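Local structure of monomethylamine corrinoid protein 1 (Methanosarcina barkeri, 3EZX) at residues E27-G32 and L36-K41; E23-A28 and S72-V77; E137-H142 and V147-S152; D164-L169 and E193-D198; V124-D129 and E133-E138. The protein carries a methyl group on its corrinoid cofactor between the methyltransferases MtmB and MtbA in methanogenesis from methylamine. All coordinates share one frame; numbering follows the deposited sequence.

Interaction 1: E27-G32 and L36-K41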
# COMPACT_ATOMS: atom_id res chain seq x y z
N GLU A 27 5.93 21.07 -7.64
CA GLU A 27 5.17 22.27 -7.97
C GLU A 27 3.93 22.38 -7.10
O GLU A 27 3.65 23.43 -6.53
CB GLU A 27 4.74 22.25 -9.44
CG GLU A 27 3.92 23.48 -9.85
CD GLU A 27 3.38 23.38 -11.27
OE1 GLU A 27 4.15 23.06 -12.19
OE2 GLU A 27 2.17 23.62 -11.45
N ALA A 28 3.18 21.28 -7.02
CA ALA A 28 1.97 21.26 -6.24
C ALA A 28 2.32 21.40 -4.77
O ALA A 28 1.68 22.16 -4.04
CB ALA A 28 1.23 19.95 -6.47
N LEU A 29 3.34 20.66 -4.36
CA LEU A 29 3.81 20.67 -2.98
C LEU A 29 4.18 22.09 -2.55
O LEU A 29 3.74 22.58 -1.50
CB LEU A 29 5.02 19.75 -2.85
CG LEU A 29 5.37 19.11 -1.51
CD1 LEU A 29 4.26 18.17 -1.05
CD2 LEU A 29 6.67 18.33 -1.69
N ALA A 30 4.97 22.76 -3.38
CA ALA A 30 5.40 24.13 -3.10
C ALA A 30 4.22 25.10 -3.13
O ALA A 30 4.33 26.23 -2.66
CB ALA A 30 6.44 24.56 -4.13
N ALA A 31 3.09 24.65 -3.67
CA ALA A 31 1.89 25.48 -3.75
C ALA A 31 1.04 25.25 -2.51
O ALA A 31 -0.16 25.53 -2.50
CB ALA A 31 1.10 25.14 -5.00
N GLY A 32 1.67 24.73 -1.47
CA GLY A 32 0.96 24.48 -0.23
C GLY A 32 -0.03 23.33 -0.28
O GLY A 32 -0.87 23.20 0.60
N LEU A 36 -0.73 14.03 0.47
CA LEU A 36 -1.76 13.01 0.33
C LEU A 36 -2.85 13.40 -0.68
O LEU A 36 -3.43 12.54 -1.33
CB LEU A 36 -2.38 12.71 1.69
CG LEU A 36 -2.91 11.30 1.94
CD1 LEU A 36 -1.85 10.24 1.62
CD2 LEU A 36 -3.33 11.21 3.40
N ASP A 37 -3.11 14.69 -0.82
CA ASP A 37 -4.10 15.15 -1.78
C ASP A 37 -3.54 15.02 -3.19
O ASP A 37 -4.26 14.74 -4.14
CB ASP A 37 -4.49 16.61 -1.51
CG ASP A 37 -5.41 16.74 -0.31
OD1 ASP A 37 -5.04 16.25 0.78
OD2 ASP A 37 -6.51 17.32 -0.47
N ILE A 38 -2.23 15.21 -3.30
CA ILE A 38 -1.52 15.08 -4.57
C ILE A 38 -1.70 13.64 -5.05
O ILE A 38 -1.88 13.39 -6.24
CB ILE A 38 -0.02 15.36 -4.40
CG1 ILE A 38 0.20 16.84 -4.03
CG2 ILE A 38 0.73 15.01 -5.67
CD1 ILE A 38 1.65 17.20 -3.78
N ILE A 39 -1.65 12.70 -4.11
CA ILE A 39 -1.82 11.29 -4.43
C ILE A 39 -3.27 10.92 -4.75
O ILE A 39 -3.58 10.52 -5.87
CB ILE A 39 -1.34 10.39 -3.26
CG1 ILE A 39 0.15 10.57 -3.04
CG2 ILE A 39 -1.67 8.93 -3.55
CD1 ILE A 39 0.68 9.77 -1.87
N THR A 40 -4.15 11.09 -3.77
CA THR A 40 -5.55 10.73 -3.94
C THR A 40 -6.34 11.55 -4.96
O THR A 40 -7.25 11.02 -5.60
CB THR A 40 -6.30 10.78 -2.59
OG1 THR A 40 -6.49 12.14 -2.18
CG2 THR A 40 -5.51 10.03 -1.53
N LYS A 41 -6.01 12.82 -5.14
CA LYS A 41 -6.74 13.64 -6.10
C LYS A 41 -6.03 13.82 -7.44
O LYS A 41 -6.60 14.38 -8.38
CB LYS A 41 -7.08 15.01 -5.50
CG LYS A 41 -8.18 14.95 -4.46
CD LYS A 41 -8.44 16.31 -3.83
CE LYS A 41 -9.50 16.21 -2.74
NZ LYS A 41 -9.67 17.49 -2.00
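I38 reaches toward helix 20-30 with a single methyl, CD1, which settles against both A28 and L29. CD1 lies 3.9 Å from A28 CB, and I38 CG1 follows just behind it. The same methyl is 3.9 Å from L29 CD1, where the two side chains cross at about a right angle, and it also touches the backbone at L29 N. What carries the tip so far is an extended chain: CG1 lies anti to the carbonyl carbon and chi2 of I38 is 177°. These residues belong to the helical N-terminal B12-binding domain, where helix 20-30 is joined to helix 35-55 by a tight connection. The first helix closes in a Schellman motif: G32 N bonds to L29 O at 3.0 Å, V33 N reaches A28 O, and G32, the C' residue with its positive phi, ends the helix. Further out, L9 of helix 3-14 and L78 of helix 61-82 pack on I38, while I5 covers A28. Within 36-41, K41 NZ forms a salt bridge with D37 OD2 at 3.5 Å, and T40 OG1 and T40 N both hydrogen-bond L36 O, from opposite faces of its plane.

Interaction 2: E23-A28 and S72-V77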
# COMPACT_ATOMS: atom_id res chain seq x y z
N GLU A 23 8.58 16.60 -10.91
CA GLU A 23 8.57 18.06 -10.97
C GLU A 23 7.23 18.65 -10.54
O GLU A 23 7.19 19.64 -9.81
CB GLU A 23 8.90 18.51 -12.39
CG GLU A 23 10.20 17.94 -12.93
CD GLU A 23 11.34 18.06 -11.93
OE1 GLU A 23 11.33 17.35 -10.91
OE2 GLU A 23 12.26 18.88 -12.18
N LEU A 24 6.15 18.03 -11.00
CA LEU A 24 4.80 18.48 -10.68
C LEU A 24 4.47 18.25 -9.22
O LEU A 24 3.76 19.03 -8.59
CB LEU A 24 3.80 17.74 -11.56
CG LEU A 24 3.95 18.00 -13.07
CD1 LEU A 24 3.04 17.08 -13.86
CD2 LEU A 24 3.63 19.44 -13.34
N CYS A 25 5.00 17.17 -8.66
CA CYS A 25 4.76 16.87 -7.26
C CYS A 25 5.38 17.98 -6.43
O CYS A 25 4.85 18.36 -5.39
CB CYS A 25 5.38 15.52 -6.89
SG CYS A 25 4.35 14.11 -7.27
N LYS A 26 6.51 18.49 -6.90
CA LYS A 26 7.18 19.57 -6.20
C LYS A 26 6.41 20.87 -6.41
O LYS A 26 6.26 21.66 -5.49
CB LYS A 26 8.62 19.72 -6.71
CG LYS A 26 9.52 18.55 -6.39
CD LYS A 26 10.91 18.74 -6.99
CE LYS A 26 11.80 17.54 -6.71
NZ LYS A 26 13.15 17.68 -7.30
N GLU A 27 5.93 21.07 -7.64
CA GLU A 27 5.17 22.27 -7.97
C GLU A 27 3.93 22.38 -7.10
O GLU A 27 3.65 23.43 -6.53
CB GLU A 27 4.74 22.25 -9.44
CG GLU A 27 3.92 23.48 -9.85
CD GLU A 27 3.38 23.38 -11.27
OE1 GLU A 27 4.15 23.06 -12.19
OE2 GLU A 27 2.17 23.62 -11.45
N ALA A 28 3.18 21.28 -7.02
CA ALA A 28 1.97 21.26 -6.24
C ALA A 28 2.32 21.40 -4.77
O ALA A 28 1.68 22.16 -4.04
CB ALA A 28 1.23 19.95 -6.47
N SER A 72 6.28 5.79 -8.88
CA SER A 72 7.30 5.45 -7.91
C SER A 72 8.22 6.66 -7.71
O SER A 72 8.65 6.96 -6.60
CB SER A 72 8.11 4.25 -8.38
OG SER A 72 7.25 3.16 -8.65
N ASN A 73 8.52 7.35 -8.81
CA ASN A 73 9.37 8.52 -8.74
C ASN A 73 8.64 9.63 -7.97
O ASN A 73 9.26 10.41 -7.26
CB ASN A 73 9.74 9.01 -10.14
CG ASN A 73 10.84 8.18 -10.78
OD1 ASN A 73 11.27 8.46 -11.91
ND2 ASN A 73 11.32 7.18 -10.07
N ALA A 74 7.32 9.68 -8.13
CA ALA A 74 6.52 10.69 -7.45
C ALA A 74 6.55 10.43 -5.95
O ALA A 74 6.59 11.36 -5.14
CB ALA A 74 5.08 10.63 -7.95
N MET A 75 6.54 9.15 -5.58
CA MET A 75 6.56 8.74 -4.19
C MET A 75 7.87 9.08 -3.48
O MET A 75 7.88 9.30 -2.27
CB MET A 75 6.27 7.24 -4.09
CG MET A 75 4.84 6.89 -4.43
SD MET A 75 3.69 7.37 -3.13
CE MET A 75 3.51 9.08 -3.45
N GLU A 76 8.96 9.13 -4.24
CA GLU A 76 10.25 9.47 -3.66
C GLU A 76 10.23 10.92 -3.20
O GLU A 76 10.95 11.30 -2.27
CB GLU A 76 11.37 9.26 -4.69
CG GLU A 76 11.46 7.84 -5.21
CD GLU A 76 12.70 7.63 -6.06
OE1 GLU A 76 12.99 8.48 -6.92
OE2 GLU A 76 13.38 6.60 -5.86
N VAL A 77 9.40 11.74 -3.84
CA VAL A 77 9.30 13.14 -3.46
C VAL A 77 8.27 13.37 -2.36
O VAL A 77 8.44 14.26 -1.54
CB VAL A 77 8.93 14.02 -4.68
CG1 VAL A 77 8.83 15.47 -4.25
CG2 VAL A 77 9.97 13.86 -5.77
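C25 meets A74 where two helices of the N-terminal helical bundle, 20-30 and 61-82, pass side by side. The segments run in broadly the same direction, as expected when helix 35-55 carries the chain back between them; their axes come within 9.2 Å and cross at -37°. The small side chains of C25 and A74 are consistent with this approach, and at its centre the CA atoms of C25 and A74 are 6.4 Å apart.

The close part is sulfur against methyl. C25 points toward the neighbouring helix and sets SG 3.6 Å from A74 CB, with the A74 CA also nearby at 4.1 Å. SG sits anti to the carbonyl carbon, chi1 -84°, which turns it to A74. This inner side is closed by helix 35-55, whose I38 touches C25 and whose L43 touches A74, so the thiol lies in apolar surroundings.

The other half is looser and faces solvent. K26 contributes only the root of its side chain, and the fully extended remainder continues past V77 to put the ammonium group on the surface. Contact here is hydrocarbon on hydrocarbon, the lysine and valine side chains crossing at about a right angle. V77 joins the two halves through one branch: with CG1 anti to the backbone N, that methyl stands 3.8 Å from K26 CG and 4.3 Å from C25 CB.

Interaction 3: E137-H142 and V147-S152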
# COMPACT_ATOMS: atom_id res chain seq x y z
N GLU A 137 7.69 -16.37 10.61
CA GLU A 137 8.92 -16.35 11.38
C GLU A 137 9.12 -14.99 12.02
O GLU A 137 9.59 -14.88 13.15
CB GLU A 137 10.12 -16.70 10.49
CG GLU A 137 10.36 -18.19 10.35
CD GLU A 137 11.51 -18.53 9.43
OE1 GLU A 137 12.57 -17.86 9.51
OE2 GLU A 137 11.38 -19.48 8.62
N GLU A 138 8.74 -13.94 11.29
CA GLU A 138 8.88 -12.58 11.79
C GLU A 138 7.91 -12.36 12.95
O GLU A 138 8.26 -11.73 13.95
CB GLU A 138 8.58 -11.58 10.67
CG GLU A 138 9.06 -10.16 10.94
CD GLU A 138 10.56 -10.08 11.14
OE1 GLU A 138 11.29 -10.85 10.47
OE2 GLU A 138 11.02 -9.25 11.96
N ALA A 139 6.70 -12.88 12.80
CA ALA A 139 5.68 -12.74 13.83
C ALA A 139 6.07 -13.49 15.10
O ALA A 139 5.75 -13.06 16.21
CB ALA A 139 4.34 -13.26 13.32
N ALA A 140 6.76 -14.62 14.93
CA ALA A 140 7.20 -15.44 16.05
C ALA A 140 8.23 -14.71 16.90
O ALA A 140 8.16 -14.73 18.13
CB ALA A 140 7.79 -16.76 15.54
N LYS A 141 9.19 -14.06 16.24
CA LYS A 141 10.23 -13.31 16.94
C LYS A 141 9.62 -12.22 17.81
O LYS A 141 10.23 -11.77 18.77
CB LYS A 141 11.19 -12.66 15.93
CG LYS A 141 11.83 -13.61 14.93
CD LYS A 141 12.63 -12.85 13.88
CE LYS A 141 13.11 -13.77 12.76
NZ LYS A 141 13.74 -13.01 11.64
N HIS A 142 8.41 -11.80 17.46
CA HIS A 142 7.72 -10.75 18.19
C HIS A 142 6.47 -11.25 18.91
O HIS A 142 5.54 -10.49 19.17
CB HIS A 142 7.34 -9.61 17.24
CG HIS A 142 8.52 -8.89 16.67
ND1 HIS A 142 9.32 -8.05 17.42
CD2 HIS A 142 9.05 -8.89 15.42
CE1 HIS A 142 10.28 -7.57 16.66
NE2 HIS A 142 10.15 -8.06 15.45
N VAL A 147 1.51 -6.59 17.87
CA VAL A 147 1.88 -6.81 16.47
C VAL A 147 0.72 -6.80 15.48
O VAL A 147 -0.32 -7.40 15.72
CB VAL A 147 2.64 -8.15 16.33
CG1 VAL A 147 2.93 -8.45 14.87
CG2 VAL A 147 3.95 -8.09 17.11
N LEU A 148 0.94 -6.09 14.37
CA LEU A 148 -0.04 -5.97 13.29
C LEU A 148 0.58 -6.45 11.99
O LEU A 148 1.62 -5.95 11.56
CB LEU A 148 -0.48 -4.51 13.12
CG LEU A 148 -1.33 -4.18 11.88
CD1 LEU A 148 -2.63 -4.99 11.89
CD2 LEU A 148 -1.63 -2.69 11.86
N LEU A 149 -0.06 -7.43 11.36
CA LEU A 149 0.43 -7.96 10.10
C LEU A 149 -0.30 -7.27 8.95
O LEU A 149 -1.48 -7.53 8.72
CB LEU A 149 0.22 -9.47 10.03
CG LEU A 149 0.92 -10.28 11.12
CD1 LEU A 149 0.65 -11.77 10.92
CD2 LEU A 149 2.42 -9.99 11.10
N VAL A 150 0.41 -6.40 8.24
CA VAL A 150 -0.15 -5.67 7.10
C VAL A 150 0.31 -6.31 5.79
O VAL A 150 1.47 -6.19 5.40
CB VAL A 150 0.32 -4.19 7.12
CG1 VAL A 150 -0.48 -3.38 6.12
CG2 VAL A 150 0.19 -3.61 8.52
N GLY A 151 -0.61 -6.98 5.09
CA GLY A 151 -0.25 -7.63 3.84
C GLY A 151 -0.86 -7.08 2.56
O GLY A 151 -2.01 -6.64 2.54
N SER A 152 -0.09 -7.10 1.48
CA SER A 152 -0.55 -6.61 0.19
C SER A 152 -0.60 -7.71 -0.85
O SER A 152 0.11 -8.71 -0.76
CB SER A 152 0.35 -5.49 -0.33
OG SER A 152 0.05 -4.25 0.27
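H142 and V147 face each other at the mouth of the turn between helix 132-141 and strand 147-152, both pointing toward the opposite segment. The histidine offers its stem, not its ring: CB lies 3.7 Å from V147 CG2, and the same methyl is 3.5 Å from the backbone oxygen H142 O. V147 places CG2 there because that branch stands beside its backbone N, while CG1 is anti to it, chi1 175°. The imidazole of H142 is directed elsewhere, with E138 OE2 in the ring plane off one edge and E145 OE2 weakly hydrogen-bonded to ND1. One helical turn back, A139 meets L149 two residues along the strand. L149 carries its CD1 on along the chain, and the other branch, CD2, turns aside to come within 4.4 Å of A139 CB, a looser touch to which L174 and V178 add further apolar cover.

This is the second half of a beta-alpha-beta crossover in the Rossmann-like B12-binding domain: helix 132-141 lies on the parallel sheet and delivers the chain to strand 147-152, which pairs with strands 94-99 and 179-183. At the far end of that strand S152 OG hydrogen-bonds N3B of the cobamide. The division of labour follows from the chemistry: helix and strand are joined across this contact by apolar fit, whereas the direction-dependent polar bond to the cofactor is made at the strand's C-terminal end.

Interaction 4: D164-L169 and E193-D198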
# COMPACT_ATOMS: atom_id res chain seq x y z
N ASP A 164 -3.49 -19.36 3.16
CA ASP A 164 -2.44 -20.21 3.69
C ASP A 164 -1.75 -19.53 4.86
O ASP A 164 -1.53 -20.15 5.91
CB ASP A 164 -1.43 -20.54 2.59
CG ASP A 164 -0.20 -21.27 3.11
OD1 ASP A 164 0.58 -20.66 3.88
OD2 ASP A 164 -0.01 -22.45 2.75
N LEU A 165 -1.39 -18.27 4.69
CA LEU A 165 -0.73 -17.52 5.75
C LEU A 165 -1.54 -17.62 7.04
O LEU A 165 -1.04 -18.07 8.07
CB LEU A 165 -0.55 -16.06 5.33
CG LEU A 165 0.08 -15.06 6.31
CD1 LEU A 165 1.37 -15.61 6.90
CD2 LEU A 165 0.34 -13.75 5.57
N MET A 166 -2.81 -17.21 6.98
CA MET A 166 -3.67 -17.27 8.16
C MET A 166 -3.70 -18.69 8.71
O MET A 166 -3.63 -18.89 9.93
CB MET A 166 -5.09 -16.81 7.82
CG MET A 166 -5.19 -15.32 7.59
SD MET A 166 -4.43 -14.37 8.92
CE MET A 166 -5.86 -13.88 9.87
N ASP A 167 -3.80 -19.68 7.82
CA ASP A 167 -3.83 -21.07 8.27
C ASP A 167 -2.52 -21.46 8.96
O ASP A 167 -2.54 -22.24 9.92
CB ASP A 167 -4.09 -22.02 7.09
CG ASP A 167 -5.46 -21.82 6.47
OD1 ASP A 167 -6.43 -21.57 7.22
OD2 ASP A 167 -5.56 -21.92 5.23
N ARG A 168 -1.40 -20.93 8.49
CA ARG A 168 -0.11 -21.26 9.08
C ARG A 168 0.11 -20.56 10.41
O ARG A 168 0.88 -21.03 11.25
CB ARG A 168 1.04 -20.90 8.13
CG ARG A 168 0.99 -21.64 6.79
CD ARG A 168 0.76 -23.13 6.98
NE ARG A 168 -0.40 -23.60 6.21
CZ ARG A 168 -0.91 -24.82 6.29
NH1 ARG A 168 -0.37 -25.73 7.10
NH2 ARG A 168 -1.97 -25.15 5.56
N LEU A 169 -0.56 -19.43 10.62
CA LEU A 169 -0.42 -18.69 11.87
C LEU A 169 -1.11 -19.47 12.98
O LEU A 169 -0.71 -19.39 14.14
CB LEU A 169 -1.03 -17.29 11.75
CG LEU A 169 -0.38 -16.31 10.77
CD1 LEU A 169 -1.05 -14.95 10.93
CD2 LEU A 169 1.11 -16.20 11.05
N GLU A 193 -13.08 -12.46 5.87
CA GLU A 193 -13.65 -13.37 6.85
C GLU A 193 -13.56 -14.82 6.39
O GLU A 193 -13.47 -15.73 7.22
CB GLU A 193 -15.11 -13.01 7.15
CG GLU A 193 -15.28 -11.78 8.03
CD GLU A 193 -15.12 -10.48 7.27
OE1 GLU A 193 -14.12 -10.33 6.54
OE2 GLU A 193 -15.99 -9.60 7.41
N GLU A 194 -13.58 -15.03 5.08
CA GLU A 194 -13.48 -16.37 4.53
C GLU A 194 -12.23 -17.02 5.11
O GLU A 194 -12.24 -18.19 5.50
CB GLU A 194 -13.39 -16.33 3.01
CG GLU A 194 -13.71 -17.65 2.33
CD GLU A 194 -13.64 -17.56 0.82
OE1 GLU A 194 -13.95 -16.48 0.27
OE2 GLU A 194 -13.30 -18.57 0.17
N ILE A 195 -11.15 -16.25 5.17
CA ILE A 195 -9.89 -16.74 5.71
C ILE A 195 -9.88 -16.60 7.23
O ILE A 195 -9.67 -17.58 7.95
CB ILE A 195 -8.68 -15.98 5.12
CG1 ILE A 195 -8.85 -14.47 5.31
CG2 ILE A 195 -8.52 -16.32 3.64
CD1 ILE A 195 -7.66 -13.65 4.87
N GLY A 196 -10.12 -15.39 7.72
CA GLY A 196 -10.15 -15.16 9.15
C GLY A 196 -9.37 -13.95 9.61
O GLY A 196 -8.91 -13.90 10.75
N ALA A 197 -9.25 -12.96 8.73
CA ALA A 197 -8.51 -11.73 9.03
C ALA A 197 -9.29 -10.79 9.94
O ALA A 197 -10.46 -11.04 10.26
CB ALA A 197 -8.14 -11.02 7.75
N ASP A 198 -8.65 -9.69 10.34
CA ASP A 198 -9.28 -8.71 11.22
C ASP A 198 -9.74 -7.44 10.51
O ASP A 198 -10.54 -6.69 11.07
CB ASP A 198 -8.32 -8.33 12.35
CG ASP A 198 -7.84 -9.52 13.15
OD1 ASP A 198 -7.30 -9.33 14.26
OD2 ASP A 198 -7.99 -10.65 12.65
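The backbone oxygen of G196 accepts a hydrogen bond from R175 NH2, and the terminal methyl of M166 lies beside the same atom. The arginine is thereby held twice by the turn, since its NH2 also forms a salt bridge with D198 OD2. M166 is the residue that carries helix 161-171 onto this turn. Its chain is bent at chi2, -50°, and again at chi3, which folds CE round to lie over the backbone, with M166 CE 3.5 Å from A197 CA and 4.2 Å from A197 CB. Nearer its root, M166 CG meets I195 CD1 at 4.0 Å, the two side chains crossing at about a right angle. I195 holds CG1 between its backbone N and carbonyl carbon, chi1 54°, and from there CD1 extends toward the methionine.

Helix 189-195 ends here, and G196 is the first residue to leave helical angles, with a positive phi of 134°. At these backbone angles any CB would collide with the carbonyl oxygen of I195, reason enough for a glycine. In the Rossmann-like domain the contact joins the last turn of helix 189-195 to helix 161-171 beside the edge strand 179-183, where C180 touches M166 and pairs through its backbone with D198; L165, on the same helix as M166, packs on F182 of that strand and on helix 132-141.

Interaction 5: V124-D129 and E133-E138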
# COMPACT_ATOMS: atom_id res chain seq x y z
N VAL A 124 8.41 -2.61 10.13
CA VAL A 124 9.20 -3.79 9.79
C VAL A 124 8.73 -4.15 8.38
O VAL A 124 7.77 -4.92 8.21
CB VAL A 124 8.93 -4.96 10.75
CG1 VAL A 124 9.80 -6.15 10.36
CG2 VAL A 124 9.24 -4.55 12.17
N ASP A 125 9.39 -3.57 7.39
CA ASP A 125 9.07 -3.76 5.97
C ASP A 125 9.80 -4.97 5.39
O ASP A 125 11.00 -4.89 5.13
CB ASP A 125 9.47 -2.50 5.20
CG ASP A 125 8.79 -2.39 3.86
OD1 ASP A 125 8.50 -3.43 3.24
OD2 ASP A 125 8.55 -1.25 3.42
N LEU A 126 9.08 -6.07 5.16
CA LEU A 126 9.70 -7.27 4.61
C LEU A 126 9.98 -7.22 3.10
O LEU A 126 10.66 -8.10 2.56
CB LEU A 126 8.83 -8.50 4.92
CG LEU A 126 8.63 -8.84 6.41
CD1 LEU A 126 7.92 -10.19 6.54
CD2 LEU A 126 9.98 -8.89 7.11
N GLY A 127 9.46 -6.20 2.42
CA GLY A 127 9.67 -6.07 0.99
C GLY A 127 8.55 -6.73 0.20
O GLY A 127 7.41 -6.75 0.66
N VAL A 128 8.86 -7.26 -0.98
CA VAL A 128 7.87 -7.92 -1.83
C VAL A 128 8.21 -9.39 -2.05
O VAL A 128 9.31 -9.83 -1.74
CB VAL A 128 7.76 -7.24 -3.23
CG1 VAL A 128 7.42 -5.77 -3.09
CG2 VAL A 128 9.06 -7.41 -4.00
N ASP A 129 7.26 -10.14 -2.60
CA ASP A 129 7.50 -11.55 -2.89
C ASP A 129 7.94 -12.29 -1.62
O ASP A 129 8.79 -13.18 -1.66
CB ASP A 129 8.56 -11.65 -3.99
CG ASP A 129 8.91 -13.08 -4.36
OD1 ASP A 129 7.98 -13.90 -4.54
OD2 ASP A 129 10.12 -13.38 -4.48
N GLU A 133 5.99 -18.19 5.26
CA GLU A 133 6.74 -18.65 6.42
C GLU A 133 7.66 -17.58 6.99
O GLU A 133 7.87 -17.53 8.20
CB GLU A 133 7.54 -19.90 6.06
CG GLU A 133 6.65 -21.12 5.86
CD GLU A 133 7.44 -22.40 5.65
OE1 GLU A 133 8.40 -22.65 6.41
OE2 GLU A 133 7.09 -23.16 4.72
N ASN A 134 8.20 -16.72 6.14
CA ASN A 134 9.07 -15.65 6.63
C ASN A 134 8.26 -14.60 7.38
O ASN A 134 8.79 -13.88 8.21
CB ASN A 134 9.84 -14.98 5.49
CG ASN A 134 10.90 -15.88 4.89
OD1 ASN A 134 11.62 -16.57 5.61
ND2 ASN A 134 11.01 -15.88 3.57
N VAL A 135 6.96 -14.52 7.07
CA VAL A 135 6.09 -13.57 7.75
C VAL A 135 5.78 -14.20 9.10
O VAL A 135 5.74 -13.51 10.12
CB VAL A 135 4.77 -13.33 6.97
CG1 VAL A 135 3.86 -12.39 7.75
CG2 VAL A 135 5.06 -12.73 5.60
N VAL A 136 5.56 -15.51 9.09
CA VAL A 136 5.28 -16.26 10.30
C VAL A 136 6.50 -16.24 11.20
O VAL A 136 6.39 -16.11 12.42
CB VAL A 136 4.91 -17.72 9.99
CG1 VAL A 136 4.71 -18.49 11.29
CG2 VAL A 136 3.65 -17.78 9.16
N GLU A 137 7.69 -16.37 10.61
CA GLU A 137 8.92 -16.35 11.38
C GLU A 137 9.12 -14.99 12.02
O GLU A 137 9.59 -14.88 13.15
CB GLU A 137 10.12 -16.70 10.49
CG GLU A 137 10.36 -18.19 10.35
CD GLU A 137 11.51 -18.53 9.43
OE1 GLU A 137 12.57 -17.86 9.51
OE2 GLU A 137 11.38 -19.48 8.62
N GLU A 138 8.74 -13.94 11.29
CA GLU A 138 8.88 -12.58 11.79
C GLU A 138 7.91 -12.36 12.95
O GLU A 138 8.26 -11.73 13.95
CB GLU A 138 8.58 -11.58 10.67
CG GLU A 138 9.06 -10.16 10.94
CD GLU A 138 10.56 -10.08 11.14
OE1 GLU A 138 11.29 -10.85 10.47
OE2 GLU A 138 11.02 -9.25 11.96
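The apolar part of this contact is L126 CD1 on V135 CG2 of helix 132-141, 3.9 Å apart, where the two side chains cross obliquely. The second kind of contact sets hydrocarbon against oxygen. L126 CD1 also comes within 4.1 Å of the backbone oxygen N134 O. E138 has CG anti to its backbone N, chi1 -164°, and a bend at chi2 that swings the acid toward V124 and L126: OE2 lies 3.7 Å from V124 CG1, the two side chains coming from opposite directions, and L126 CD2 slides past CG and OE1 of E138, each 4.1 Å away.

Polar bonds stay on either side of the contact. Beyond V124, G127 N donates to D125 OD1 at 3.0 Å on the anti side of the carboxylate, an Asx turn in the D125-G127 backbone, and H109 NE2 bonds to the same oxygen. On the helix, E138 OE1 forms a weak, long ion pair with K141 NZ. Replacing E138 with an alanine would probably leave K141 without this partner and open a gap beside V124 and L126. This is the first half of the crossover from strand 122-125 into helix 132-141. Its chemistry implies that E138 serves the interface through its aliphatic stem and the bulk of its acid, while its charge is probably met, at most weakly, by K141 on its own helix.

In the fold
The five contacts fall into two domains. Interactions 1 and 2 share helix 20-30 in the helical bundle, their centres about 9 Å apart; I38 CD1 of one touches C25 O of the other at 3.8 Å. In the Rossmann-like domain, interactions 5 and 3 use successive, overlapping parts of helix 132-141, about 7 Å apart between centres, and interaction 4 joins them through helix 161-171: L169 CD2 lies 3.5 Å from V136 CG2, and L169 CD1 3.6 Å from L149 CD1. The centres of interactions 1 and 3 are about 32 Å apart. Strand 147-152 of interaction 3 reaches the cobamide directly through S152, whereas in interaction 2 the side chain of A74 is about 10 Å from the bound HCB (5-hydroxybenzimidazolylcobamide).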